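Local coordinates for protein ATP-dependent Clp protease proteolytic subunit (Plasmodium falciparum, PDB 4GM2) that forms the inactive subunit of the apicoplast-localized caseinolytic protease complex and adopts the fold of the Clp serine peptidases, here with seven chains in the assembly, at residues S27-F32 / L50-E55; T68-N73 / Q135-I140; N188-V193 / D199-K204. All coordinates share one frame; numbering follows the deposited sequence.

Contacts 1 and 3 reach the two outermost strands of the same five-stranded parallel sheet, 30-33 and 200-201, and their centres lie about 25 Å apart. Contact 1 is buried and combines an arginine-to-helix-carbonyl bond with leucine and isoleucine packing. Contact 3 is a surface contact made by alanine, valine and isoleucine side chains, with no hydrogen bond between its segments. Contact 2 belongs to neither edge: its partly buried tyrosine-aspartate bond joins two loop regions, its centre about 28 Å from that of contact 1, on the opposite side of the chain's centre. A neighbouring subunit touches contacts 1 and 3, whereas no other chain of the assembly touches contact 2.

Contact 1 (S27-F32 / L50-E55); sequences SKRIIF and LYLEYE
Arg29 is the first residue of 27-32 to reach the helix, and it does so with both its carbons and its guanidinium. Its positive phi makes it the C-prime residue of the Schellman motif that ends helix 23-26, and the chain turns there into strand 30-33. With CG beside the backbone N (chi1 -65°) and a bend at chi3, the side chain slides past Leu52 in the opposite direction. Arg29 CG lies 3.8 Å from Leu52 CD2, while Leu52 CB covers one face of the guanidinium, 3.8 Å from Arg29 NH1. The edge of the group turns to the helix backbone: Arg29 NH1 donates to Leu52 O at 2.9 Å, with the oxygen in the guanidinium plane but the donor 43° above the carbonyl plane. A weak second bond runs from Arg29 NH2 to the same oxygen at 3.3 Å. Arg29 NH1 also donates a hydrogen bond to a water, whose oxygen donates in turn to Glu55 OE2 at 3.2 Å. Elsewhere NE bonds Pro60 O and NH2 bonds Lys59 O, so the guanidinium is held between the Leu52 carbonyl near the end of helix 39-55 and the carbonyls of Lys59 and Pro60; its positive charge would suit the C-terminal end of the helix dipole.

Further along, Ile31 supplies the apolar remainder. Its CD1 meets Leu52 CD1 at 4.1 Å, and its side chain also rests on Gln48 and Leu49 one turn earlier in the helix. Leu52 packs against Arg29, Ile31 and Leu26.

Backbone bonds from Arg29 and Ile31 to His62 and from Ile31 to Tyr64 add strand 61-67, completing the beta-alpha-beta crossover of strand 30-33, helix 39-55 and strand 61-67 at the edge of the Clp protease sheet.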
loop_
_atom_site.group_PDB
_atom_site.type_symbol
_atom_site.label_atom_id
_atom_site.label_comp_id
_atom_site.label_asym_id
_atom_site.label_seq_id
_atom_site.Cartn_x
_atom_site.Cartn_y
_atom_site.Cartn_z
ATOM N N SER A 27 -1.582 -21.612 7.721
ATOM C CA SER A 27 -2.410 -22.666 7.132
ATOM C C SER A 27 -1.896 -24.066 7.493
ATOM O O SER A 27 -2.650 -25.043 7.441
ATOM C CB SER A 27 -2.497 -22.493 5.614
ATOM O OG SER A 27 -1.285 -22.863 4.970
ATOM N N LYS A 28 -0.617 -24.137 7.868
ATOM C CA LYS A 28 0.049 -25.371 8.281
ATOM C C LYS A 28 0.202 -25.451 9.802
ATOM O O LYS A 28 0.902 -26.331 10.325
ATOM C CB LYS A 28 1.436 -25.459 7.627
ATOM C CG LYS A 28 1.427 -25.518 6.108
ATOM C CD LYS A 28 1.018 -26.894 5.608
ATOM C CE LYS A 28 0.381 -26.814 4.231
ATOM N NZ LYS A 28 -0.090 -28.156 3.785
ATOM N N ARG A 29 -0.451 -24.527 10.509
ATOM C CA ARG A 29 -0.333 -24.402 11.971
ATOM C C ARG A 29 1.109 -24.122 12.427
ATOM O O ARG A 29 1.570 -24.628 13.458
ATOM C CB ARG A 29 -0.929 -25.621 12.686
ATOM C CG ARG A 29 -2.427 -25.765 12.498
ATOM C CD ARG A 29 -2.986 -26.991 13.207
ATOM N NE ARG A 29 -3.206 -26.792 14.643
ATOM C CZ ARG A 29 -4.192 -26.063 15.169
ATOM N NH1 ARG A 29 -5.058 -25.426 14.388
ATOM N NH2 ARG A 29 -4.304 -25.954 16.486
ATOM N N ILE A 30 1.813 -23.302 11.653
ATOM C CA ILE A 30 3.167 -22.886 12.009
ATOM C C ILE A 30 3.196 -21.425 12.460
ATOM O O ILE A 30 2.666 -20.538 11.789
ATOM C CB ILE A 30 4.162 -23.103 10.841
ATOM C CG1 ILE A 30 4.227 -24.585 10.457
ATOM C CG2 ILE A 30 5.549 -22.587 11.207
ATOM C CD1 ILE A 30 4.962 -24.860 9.163
ATOM N N ILE A 31 3.800 -21.190 13.615
ATOM C CA ILE A 31 4.155 -19.840 14.044
ATOM C C ILE A 31 5.676 -19.770 14.013
ATOM O O ILE A 31 6.360 -20.557 14.688
ATOM C CB ILE A 31 3.632 -19.523 15.463
ATOM C CG1 ILE A 31 2.106 -19.516 15.481
ATOM C CG2 ILE A 31 4.150 -18.175 15.938
ATOM C CD1 ILE A 31 1.514 -19.710 16.857
ATOM N N PHE A 32 6.207 -18.848 13.216
ATOM C CA PHE A 32 7.654 -18.719 13.079
ATOM C C PHE A 32 8.160 -17.414 13.692
ATOM O O PHE A 32 8.097 -16.362 13.060
ATOM C CB PHE A 32 8.061 -18.853 11.599
ATOM C CG PHE A 32 9.550 -18.777 11.345
ATOM C CD1 PHE A 32 10.480 -19.032 12.357
ATOM C CD2 PHE A 32 10.024 -18.482 10.068
ATOM C CE1 PHE A 32 11.844 -18.967 12.106
ATOM C CE2 PHE A 32 11.386 -18.416 9.811
ATOM C CZ PHE A 32 12.298 -18.663 10.830
ATOM N N LEU A 50 -4.315 -18.104 19.652
ATOM C CA LEU A 50 -5.764 -18.076 19.829
ATOM C C LEU A 50 -6.492 -18.460 18.540
ATOM O O LEU A 50 -7.454 -19.225 18.570
ATOM C CB LEU A 50 -6.237 -16.705 20.312
ATOM C CG LEU A 50 -5.809 -16.224 21.697
ATOM C CD1 LEU A 50 -6.221 -14.774 21.845
ATOM C CD2 LEU A 50 -6.402 -17.067 22.818
ATOM N N TYR A 51 -6.015 -17.949 17.409
ATOM C CA TYR A 51 -6.649 -18.249 16.129
ATOM C C TYR A 51 -6.601 -19.734 15.800
ATOM O O TYR A 51 -7.613 -20.307 15.410
ATOM C CB TYR A 51 -6.048 -17.436 14.982
ATOM C CG TYR A 51 -6.563 -17.883 13.637
ATOM C CD1 TYR A 51 -7.805 -17.462 13.173
ATOM C CD2 TYR A 51 -5.818 -18.751 12.839
ATOM C CE1 TYR A 51 -8.290 -17.886 11.947
ATOM C CE2 TYR A 51 -6.294 -19.180 11.615
ATOM C CZ TYR A 51 -7.527 -18.744 11.173
ATOM O OH TYR A 51 -8.000 -19.165 9.953
ATOM N N LEU A 52 -5.425 -20.341 15.956
ATOM C CA LEU A 52 -5.233 -21.758 15.637
ATOM C C LEU A 52 -6.045 -22.663 16.557
ATOM O O LEU A 52 -6.628 -23.649 16.103
ATOM C CB LEU A 52 -3.749 -22.143 15.676
ATOM C CG LEU A 52 -2.862 -21.545 14.578
ATOM C CD1 LEU A 52 -1.396 -21.805 14.876
ATOM C CD2 LEU A 52 -3.235 -22.072 13.200
ATOM N N GLU A 53 -6.077 -22.318 17.844
ATOM C CA GLU A 53 -6.843 -23.071 18.827
ATOM C C GLU A 53 -8.341 -23.063 18.508
ATOM O O GLU A 53 -9.005 -24.083 18.681
ATOM C CB GLU A 53 -6.571 -22.547 20.245
ATOM C CG GLU A 53 -7.492 -23.097 21.334
ATOM C CD GLU A 53 -7.226 -24.554 21.697
ATOM O OE1 GLU A 53 -6.239 -25.135 21.223
ATOM O OE2 GLU A 53 -8.004 -25.131 22.478
ATOM N N TYR A 54 -8.851 -21.918 18.045
ATOM C CA TYR A 54 -10.261 -21.751 17.661
ATOM C C TYR A 54 -10.599 -22.474 16.363
ATOM O O TYR A 54 -11.726 -22.937 16.166
ATOM C CB TYR A 54 -10.606 -20.264 17.511
ATOM C CG TYR A 54 -11.153 -19.612 18.762
ATOM C CD1 TYR A 54 -12.513 -19.306 18.872
ATOM C CD2 TYR A 54 -10.315 -19.296 19.842
ATOM C CE1 TYR A 54 -13.022 -18.702 20.016
ATOM C CE2 TYR A 54 -10.815 -18.696 20.990
ATOM C CZ TYR A 54 -12.168 -18.401 21.072
ATOM O OH TYR A 54 -12.673 -17.808 22.207
ATOM N N GLU A 55 -9.617 -22.551 15.473
ATOM C CA GLU A 55 -9.792 -23.209 14.190
ATOM C C GLU A 55 -9.845 -24.727 14.376
ATOM O O GLU A 55 -10.723 -25.383 13.823
ATOM C CB GLU A 55 -8.662 -22.808 13.238
ATOM C CG GLU A 55 -9.120 -22.475 11.830
ATOM C CD GLU A 55 -9.430 -23.708 11.006
ATOM O OE1 GLU A 55 -10.459 -23.702 10.296
ATOM O OE2 GLU A 55 -8.647 -24.684 11.068
HETATM O O HOH W 1 -5.428 -24.766 11.334
#

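Contact 2 (T68-N73 / Q135-I140); sequences TGDIDN and QSYSII
The Tyr137 ring meets the Asp70 carboxylate at its edge, with Asp70 OD2 close to the ring plane and the two flat groups turned 43° apart. No stacking is involved; instead the phenol donates from Tyr137 OH to Asp70 OD2 over 3.0 Å, approaching the syn side of that oxygen from 31° out of the carboxylate plane. Asp70 OD2 also lies 3.5 Å from Tyr137 CE1, so the oxygen lies at the hydroxyl end of the ring edge. Beyond the two segments, Ile110 of helix 110-116 packs against both side chains and supplies an apolar neighbour to the polar pair.

The two side chains come from opposite directions and cover the gap between backbones that remain well apart, the nearest pair of CA atoms being those of Asp70 and Ile139 at 11.2 Å. Each first torsion places CG between the backbone N and the carbonyl carbon, with chi1 64° in Asp70 and 60° in Tyr137, and this aims both groups across the gap. Asp70 is presented by a type II' beta turn from Thr68 to Ile71, with Gly69 at the positive-phi position. Thr68 OG1 closes this turn by donating to Ile71 O at 2.9 Å, nearly in line with the carbonyl bond. Ile139, the next residue but one after Tyr137, leans instead on Ile76 and Leu79, adding apolar packing beside the bond.

In active Clp proteases the turn after the strand equivalent to 61-67 forms the oxyanion hole, and the segment after strand 130-133 probably corresponds to the one that follows the catalytic histidine and leads into the handle helix. The Asp70-Tyr137 bond probably spans the equivalent of the substrate-binding cleft in this inactive subunit.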
loop_
_atom_site.group_PDB
_atom_site.type_symbol
_atom_site.label_atom_id
_atom_site.label_comp_id
_atom_site.label_asym_id
_atom_site.label_seq_id
_atom_site.Cartn_x
_atom_site.Cartn_y
_atom_site.Cartn_z
ATOM N N THR A 68 16.590 -13.373 19.370
ATOM C CA THR A 68 17.514 -12.870 20.391
ATOM C C THR A 68 16.751 -12.301 21.594
ATOM O O THR A 68 17.316 -11.587 22.431
ATOM C CB THR A 68 18.500 -11.826 19.819
ATOM O OG1 THR A 68 17.776 -10.750 19.205
ATOM C CG2 THR A 68 19.418 -12.468 18.784
ATOM N N GLY A 69 15.463 -12.631 21.672
ATOM C CA GLY A 69 14.625 -12.251 22.805
ATOM C C GLY A 69 14.197 -10.800 22.774
ATOM O O GLY A 69 13.724 -10.310 21.750
ATOM N N ASP A 70 14.372 -10.115 23.902
ATOM C CA ASP A 70 13.984 -8.708 24.033
ATOM C C ASP A 70 15.135 -7.729 23.805
ATOM O O ASP A 70 14.965 -6.523 23.979
ATOM C CB ASP A 70 13.330 -8.443 25.394
ATOM C CG ASP A 70 14.281 -8.660 26.563
ATOM O OD1 ASP A 70 15.273 -9.406 26.416
ATOM O OD2 ASP A 70 14.023 -8.083 27.641
ATOM N N ILE A 71 16.303 -8.247 23.432
ATOM C CA ILE A 71 17.439 -7.386 23.082
ATOM C C ILE A 71 17.787 -7.471 21.596
ATOM O O ILE A 71 17.572 -8.498 20.942
ATOM C CB ILE A 71 18.700 -7.621 23.970
ATOM C CG1 ILE A 71 19.223 -9.060 23.863
ATOM C CG2 ILE A 71 18.422 -7.252 25.421
ATOM C CD1 ILE A 71 20.386 -9.232 22.908
ATOM N N ASP A 72 18.311 -6.369 21.073
ATOM C CA ASP A 72 18.733 -6.293 19.685
ATOM C C ASP A 72 19.817 -5.231 19.543
ATOM O O ASP A 72 19.535 -4.034 19.634
ATOM C CB ASP A 72 17.538 -5.984 18.779
ATOM C CG ASP A 72 17.917 -5.940 17.319
ATOM O OD1 ASP A 72 18.771 -6.749 16.901
ATOM O OD2 ASP A 72 17.364 -5.093 16.590
ATOM N N ASN A 73 21.050 -5.684 19.315
ATOM C CA ASN A 73 22.234 -4.822 19.329
ATOM C C ASN A 73 22.352 -4.035 20.631
ATOM O O ASN A 73 22.254 -2.807 20.635
ATOM C CB ASN A 73 22.264 -3.881 18.117
ATOM C CG ASN A 73 22.708 -4.578 16.849
ATOM O OD1 ASN A 73 22.141 -5.599 16.452
ATOM N ND2 ASN A 73 23.728 -4.028 16.200
ATOM N N GLN A 135 21.154 -12.899 33.100
ATOM C CA GLN A 135 21.166 -12.601 34.525
ATOM C C GLN A 135 19.904 -11.809 34.856
ATOM O O GLN A 135 19.605 -10.809 34.195
ATOM C CB GLN A 135 22.413 -11.796 34.883
ATOM C CG GLN A 135 22.548 -11.477 36.363
ATOM C CD GLN A 135 23.495 -10.326 36.635
ATOM O OE1 GLN A 135 23.306 -9.572 37.588
ATOM N NE2 GLN A 135 24.517 -10.181 35.798
ATOM N N SER A 136 19.165 -12.270 35.865
ATOM C CA SER A 136 17.878 -11.675 36.237
ATOM C C SER A 136 17.922 -10.150 36.252
ATOM O O SER A 136 18.807 -9.542 36.861
ATOM C CB SER A 136 17.390 -12.214 37.580
ATOM O OG SER A 136 16.988 -13.565 37.460
ATOM N N TYR A 137 16.960 -9.551 35.559
ATOM C CA TYR A 137 16.943 -8.115 35.329
ATOM C C TYR A 137 15.519 -7.576 35.360
ATOM O O TYR A 137 14.562 -8.292 35.048
ATOM C CB TYR A 137 17.615 -7.782 33.986
ATOM C CG TYR A 137 16.957 -8.418 32.771
ATOM C CD1 TYR A 137 16.229 -7.647 31.863
ATOM C CD2 TYR A 137 17.064 -9.792 32.527
ATOM C CE1 TYR A 137 15.625 -8.225 30.753
ATOM C CE2 TYR A 137 16.463 -10.378 31.422
ATOM C CZ TYR A 137 15.747 -9.592 30.538
ATOM O OH TYR A 137 15.154 -10.174 29.443
ATOM N N SER A 138 15.391 -6.313 35.753
ATOM C CA SER A 138 14.129 -5.593 35.658
ATOM C C SER A 138 14.354 -4.276 34.937
ATOM O O SER A 138 15.395 -3.639 35.099
ATOM C CB SER A 138 13.535 -5.342 37.044
ATOM O OG SER A 138 12.952 -6.523 37.565
ATOM N N ILE A 139 13.377 -3.876 34.131
ATOM C CA ILE A 139 13.467 -2.615 33.408
ATOM C C ILE A 139 12.459 -1.616 33.966
ATOM O O ILE A 139 11.256 -1.891 34.014
ATOM C CB ILE A 139 13.275 -2.792 31.878
ATOM C CG1 ILE A 139 14.242 -3.835 31.314
ATOM C CG2 ILE A 139 13.477 -1.470 31.149
ATOM C CD1 ILE A 139 13.624 -5.199 31.118
ATOM N N ILE A 140 12.961 -0.468 34.409
ATOM C CA ILE A 140 12.097 0.643 34.789
ATOM C C ILE A 140 12.058 1.628 33.619
ATOM O O ILE A 140 13.096 2.184 33.240
ATOM C CB ILE A 140 12.549 1.339 36.102
ATOM C CG1 ILE A 140 12.380 0.404 37.306
ATOM C CG2 ILE A 140 11.751 2.615 36.351
ATOM C CD1 ILE A 140 13.589 -0.455 37.616
#

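Contact 3 (N188-V193 / D199-K204); sequences NADEAV and DHILEK
At one edge of the Clp protease parallel sheet, a capped helix packs on the last strand: Ala189 and Val193 of helix 189-194 lie against Ile201 of strand 200-201, one of the two outermost strands in this chain. Only a short loop separates the two elements, and a backbone bond between Ala192 and Ile198 ties the helix to it. The helix opens with a capping box: Asn188 OD1 accepts from Glu191 N at 2.8 Å, and Glu191 OE1 accepts from Asn188 N at 3.0 Å on its anti side. This reciprocal pair fixes the first turn, one residue before Ala189 starts to face the strand.

Ile201 carries the packing from the strand. Its CG1 lies beside the backbone N and anti to the carbonyl carbon (chi1 -56°), which directs the longer branch to the helix. There CG1 touches Ala189 CB at 4.1 Å and Val193 CG2 at 3.8 Å, so it rests against two residues one helical turn apart. Val193 and Ile201 meet at an oblique angle, and Ile201 CD1 is 3.9 Å from Val193 CG2. The side chain of Asp190 flanks the same isoleucine.

On the neighbouring strand 123-125, Arg123 and Ser125 share backbone bonds with His200, and Asp199, whose CB points away from the helix, forms a salt bridge with Arg123. Farther on, Lys204 NZ bonds Ile95 O of a neighbouring subunit. At the start of the strand segment, the other branch of the valine completes the packing, Val193 CG1 lying 3.8 Å from Asp199 O.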
loop_
_atom_site.group_PDB
_atom_site.type_symbol
_atom_site.label_atom_id
_atom_site.label_comp_id
_atom_site.label_asym_id
_atom_site.label_seq_id
_atom_site.Cartn_x
_atom_site.Cartn_y
_atom_site.Cartn_z
ATOM N N ASN A 188 24.945 -24.705 24.147
ATOM C CA ASN A 188 24.779 -25.333 22.842
ATOM C C ASN A 188 23.631 -26.337 22.952
ATOM O O ASN A 188 23.126 -26.574 24.052
ATOM C CB ASN A 188 26.077 -25.997 22.362
ATOM C CG ASN A 188 26.563 -27.097 23.294
ATOM O OD1 ASN A 188 25.802 -27.973 23.703
ATOM N ND2 ASN A 188 27.851 -27.065 23.617
ATOM N N ALA A 189 23.216 -26.914 21.828
ATOM C CA ALA A 189 22.096 -27.861 21.806
ATOM C C ALA A 189 22.246 -29.002 22.822
ATOM O O ALA A 189 21.296 -29.312 23.543
ATOM C CB ALA A 189 21.885 -28.412 20.401
ATOM N N ASP A 190 23.436 -29.606 22.877
ATOM C CA ASP A 190 23.728 -30.707 23.804
ATOM C C ASP A 190 23.597 -30.289 25.264
ATOM O O ASP A 190 23.054 -31.033 26.087
ATOM C CB ASP A 190 25.139 -31.261 23.563
ATOM C CG ASP A 190 25.236 -32.103 22.308
ATOM O OD1 ASP A 190 24.225 -32.728 21.928
ATOM O OD2 ASP A 190 26.332 -32.151 21.708
ATOM N N GLU A 191 24.109 -29.100 25.575
ATOM C CA GLU A 191 24.044 -28.546 26.923
ATOM C C GLU A 191 22.610 -28.168 27.284
ATOM O O GLU A 191 22.220 -28.222 28.450
ATOM C CB GLU A 191 24.974 -27.334 27.053
ATOM C CG GLU A 191 26.459 -27.677 26.985
ATOM C CD GLU A 191 27.359 -26.455 26.844
ATOM O OE1 GLU A 191 26.921 -25.441 26.255
ATOM O OE2 GLU A 191 28.516 -26.514 27.317
ATOM N N ALA A 192 21.832 -27.794 26.270
ATOM C CA ALA A 192 20.425 -27.467 26.442
ATOM C C ALA A 192 19.591 -28.720 26.696
ATOM O O ALA A 192 18.618 -28.672 27.451
ATOM C CB ALA A 192 19.904 -26.711 25.230
ATOM N N VAL A 193 19.971 -29.830 26.063
ATOM C CA VAL A 193 19.306 -31.119 26.277
ATOM C C VAL A 193 19.596 -31.620 27.691
ATOM O O VAL A 193 18.696 -32.110 28.379
ATOM C CB VAL A 193 19.725 -32.180 25.225
ATOM C CG1 VAL A 193 19.248 -33.572 25.615
ATOM C CG2 VAL A 193 19.177 -31.815 23.856
ATOM N N ASP A 199 14.452 -31.182 24.533
ATOM C CA ASP A 199 14.309 -32.628 24.608
ATOM C C ASP A 199 15.176 -33.379 23.597
ATOM O O ASP A 199 15.918 -34.288 23.973
ATOM C CB ASP A 199 12.839 -33.019 24.452
ATOM C CG ASP A 199 11.976 -32.467 25.564
ATOM O OD1 ASP A 199 12.256 -32.787 26.737
ATOM O OD2 ASP A 199 11.019 -31.717 25.269
ATOM N N HIS A 200 15.079 -33.001 22.324
ATOM C CA HIS A 200 15.757 -33.727 21.248
ATOM C C HIS A 200 16.465 -32.821 20.288
ATOM O O HIS A 200 16.026 -31.694 20.033
ATOM C CB HIS A 200 14.768 -34.593 20.470
ATOM C CG HIS A 200 13.902 -35.472 21.340
ATOM N ND1 HIS A 200 14.392 -36.525 22.024
ATOM C CD2 HIS A 200 12.536 -35.426 21.613
ATOM C CE1 HIS A 200 13.393 -37.120 22.704
ATOM N NE2 HIS A 200 12.258 -36.446 22.452
ATOM N N ILE A 201 17.573 -33.320 19.743
ATOM C CA ILE A 201 18.287 -32.647 18.663
ATOM C C ILE A 201 17.866 -33.280 17.335
ATOM O O ILE A 201 18.034 -34.484 17.126
ATOM C CB ILE A 201 19.816 -32.721 18.855
ATOM C CG1 ILE A 201 20.204 -32.146 20.217
ATOM C CG2 ILE A 201 20.534 -31.948 17.758
ATOM C CD1 ILE A 201 21.398 -32.825 20.848
ATOM N N LEU A 202 17.313 -32.453 16.451
ATOM C CA LEU A 202 16.745 -32.910 15.186
ATOM C C LEU A 202 17.797 -33.403 14.201
ATOM O O LEU A 202 18.807 -32.736 13.967
ATOM C CB LEU A 202 15.923 -31.793 14.539
ATOM C CG LEU A 202 14.633 -31.341 15.227
ATOM C CD1 LEU A 202 14.108 -30.069 14.574
ATOM C CD2 LEU A 202 13.573 -32.436 15.220
ATOM N N GLU A 203 17.539 -34.573 13.624
ATOM C CA GLU A 203 18.393 -35.148 12.590
ATOM C C GLU A 203 17.558 -35.611 11.392
ATOM O O GLU A 203 16.339 -35.433 11.374
ATOM C CB GLU A 203 19.224 -36.303 13.160
ATOM C CG GLU A 203 18.417 -37.339 13.930
ATOM C CD GLU A 203 19.218 -38.581 14.264
ATOM O OE1 GLU A 203 19.559 -39.339 13.332
ATOM O OE2 GLU A 203 19.496 -38.803 15.462
ATOM N N LYS A 204 18.219 -36.197 10.396
ATOM C CA LYS A 204 17.547 -36.715 9.206
ATOM C C LYS A 204 16.698 -37.938 9.546
ATOM O O LYS A 204 15.471 -37.894 9.461
ATOM C CB LYS A 204 18.580 -37.086 8.138
ATOM C CG LYS A 204 18.058 -37.067 6.709
ATOM C CD LYS A 204 17.971 -35.646 6.175
ATOM C CE LYS A 204 17.778 -35.622 4.669
ATOM N NZ LYS A 204 17.930 -34.239 4.143
#